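Local coordinates for protein glyoxalase-related enzyme (Fulvimarina pelagi, PDB 3BQX) that is of unknown function but belongs to the glyoxalase-related vicinal oxygen chelate (VOC) superfamily, whose members are mostly metal-dependent enzymes acting on varied small substrates, at residues F40-N44 / G45-A49. Sequence-based numbering, arbitrary orientation.
Sequences FYQMN and GFVLA
Met43, a selenomethionine, sets its CB over one face of the Phe46 ring, 3.6 Å from the ring centroid and 17° off the normal, a CH-pi contact displaced toward the rim. The Phe46 ring reaches this methylene because its CG sits between backbone N and carbonyl carbon (chi1 69°), which folds the ring back across the turn. Met43 CG, anti to its own carbonyl carbon, lies 3.7 Å from Leu48 CB, and the bend at chi2 keeps SE beside the same CB. On the other side of the sheet, the Phe40 ring presents its edge to the methyl of Ala49 (CD1 to CB 3.3 Å), while Phe40 CB packs on Val47 CG1. Tyr41 and Leu48 form a hydrogen-bonded antiparallel pair, Tyr41 N to Leu48 O and Leu48 N to Tyr41 O. Nearer the turn, Met43 N bonds to Phe46 O (2.8 Å), and the Gln42 chain, bent at chi2, leans toward the turn, where NE2 meets Met43 O in a nearly straight bond (3.3 Å, 176°), the donor tilted from the carbonyl plane. Gln42 OE1 accepts from Phe139 N and NE2 also donates to Val137 O, both of the second subunit, whose Val6 N bonds to Asn44 OD1; the two Phe46 rings meet edge-to-face across the dimer interface. Asn44 centres an inverse gamma turn, closed by a weak bond from Gly45 N to Met43 O. Strands 38-42 and 47-52 thus make the beta hairpin of a four-stranded mixed sheet, in the βαβββ module characteristic of the VOC fold.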
loop_
_atom_site.group_PDB
_atom_site.type_symbol
_atom_site.label_atom_id
_atom_site.label_comp_id
_atom_site.label_asym_id
_atom_site.label_seq_id
_atom_site.Cartn_x
_atom_site.Cartn_y
_atom_site.Cartn_z
ATOM N N PHE A 40 -4.547 -4.842 12.720
ATOM C CA PHE A 40 -3.307 -5.123 12.003
ATOM C C PHE A 40 -3.321 -6.559 11.505
ATOM O O PHE A 40 -3.719 -7.473 12.238
ATOM C CB PHE A 40 -2.066 -4.995 12.902
ATOM C CG PHE A 40 -1.744 -3.592 13.342
ATOM C CD1 PHE A 40 -1.726 -2.540 12.440
ATOM C CD2 PHE A 40 -1.396 -3.339 14.663
ATOM C CE1 PHE A 40 -1.363 -1.252 12.847
ATOM C CE2 PHE A 40 -1.032 -2.056 15.077
ATOM C CZ PHE A 40 -1.016 -1.015 14.164
ATOM N N TYR A 41 -2.888 -6.756 10.264
ATOM C CA TYR A 41 -2.784 -8.087 9.674
ATOM C C TYR A 41 -1.320 -8.259 9.272
ATOM O O TYR A 41 -0.741 -7.368 8.650
ATOM C CB TYR A 41 -3.642 -8.209 8.408
ATOM C CG TYR A 41 -5.126 -7.963 8.590
ATOM C CD1 TYR A 41 -5.998 -9.008 8.895
ATOM C CD2 TYR A 41 -5.655 -6.685 8.450
ATOM C CE1 TYR A 41 -7.366 -8.781 9.054
ATOM C CE2 TYR A 41 -7.014 -6.445 8.608
ATOM C CZ TYR A 41 -7.863 -7.498 8.910
ATOM O OH TYR A 41 -9.202 -7.247 9.088
ATOM N N GLN A 42 -0.705 -9.384 9.632
ATOM C CA GLN A 42 0.679 -9.619 9.245
ATOM C C GLN A 42 0.699 -10.109 7.803
ATOM O O GLN A 42 0.096 -11.137 7.481
ATOM C CB GLN A 42 1.337 -10.665 10.147
ATOM C CG GLN A 42 2.800 -10.925 9.775
ATOM C CD GLN A 42 3.679 -9.701 9.966
ATOM O OE1 GLN A 42 3.810 -9.195 11.075
ATOM N NE2 GLN A 42 4.274 -9.213 8.880
HETATM N N MSE A 43 1.395 -9.379 6.938
HETATM C CA MSE A 43 1.468 -9.733 5.530
HETATM C C MSE A 43 2.842 -10.263 5.121
HETATM O O MSE A 43 3.670 -10.605 5.973
HETATM C CB MSE A 43 1.092 -8.517 4.679
HETATM C CG MSE A 43 -0.217 -7.837 5.148
HETATM SE SE MSE A 43 -1.860 -8.877 5.037
HETATM C CE MSE A 43 -2.069 -8.757 3.139
ATOM N N ASN A 44 3.083 -10.317 3.814
ATOM C CA ASN A 44 4.330 -10.826 3.244
ATOM C C ASN A 44 5.473 -9.818 3.273
ATOM O O ASN A 44 5.906 -9.315 2.236
ATOM C CB ASN A 44 4.081 -11.294 1.801
ATOM C CG ASN A 44 3.383 -10.236 0.952
ATOM O OD1 ASN A 44 2.359 -9.691 1.355
ATOM N ND2 ASN A 44 3.930 -9.955 -0.221
ATOM N N GLY A 45 5.965 -9.528 4.472
ATOM C CA GLY A 45 7.068 -8.593 4.605
ATOM C C GLY A 45 6.707 -7.269 5.240
ATOM O O GLY A 45 7.581 -6.450 5.523
ATOM N N PHE A 46 5.417 -7.062 5.478
ATOM C CA PHE A 46 4.934 -5.809 6.045
ATOM C C PHE A 46 3.606 -6.067 6.738
ATOM O O PHE A 46 3.081 -7.182 6.703
ATOM C CB PHE A 46 4.732 -4.792 4.917
ATOM C CG PHE A 46 3.594 -5.139 3.996
ATOM C CD1 PHE A 46 2.324 -4.612 4.215
ATOM C CD2 PHE A 46 3.778 -6.041 2.955
ATOM C CE1 PHE A 46 1.246 -4.978 3.410
ATOM C CE2 PHE A 46 2.701 -6.415 2.142
ATOM C CZ PHE A 46 1.438 -5.881 2.376
ATOM N N VAL A 47 3.063 -5.022 7.347
ATOM C CA VAL A 47 1.795 -5.097 8.056
ATOM C C VAL A 47 0.739 -4.250 7.354
ATOM O O VAL A 47 1.038 -3.150 6.881
ATOM C CB VAL A 47 1.964 -4.571 9.499
ATOM C CG1 VAL A 47 0.652 -4.635 10.254
ATOM C CG2 VAL A 47 3.027 -5.382 10.216
ATOM N N LEU A 48 -0.479 -4.778 7.263
ATOM C CA LEU A 48 -1.604 -4.054 6.686
ATOM C C LEU A 48 -2.428 -3.587 7.878
ATOM O O LEU A 48 -2.782 -4.391 8.747
ATOM C CB LEU A 48 -2.465 -4.964 5.795
ATOM C CG LEU A 48 -3.824 -4.375 5.377
ATOM C CD1 LEU A 48 -3.616 -3.203 4.428
ATOM C CD2 LEU A 48 -4.668 -5.444 4.694
ATOM N N ALA A 49 -2.708 -2.292 7.941
ATOM C CA ALA A 49 -3.498 -1.743 9.029
ATOM C C ALA A 49 -4.744 -1.070 8.495
ATOM O O ALA A 49 -4.701 -0.425 7.449
ATOM C CB ALA A 49 -2.678 -0.728 9.809
#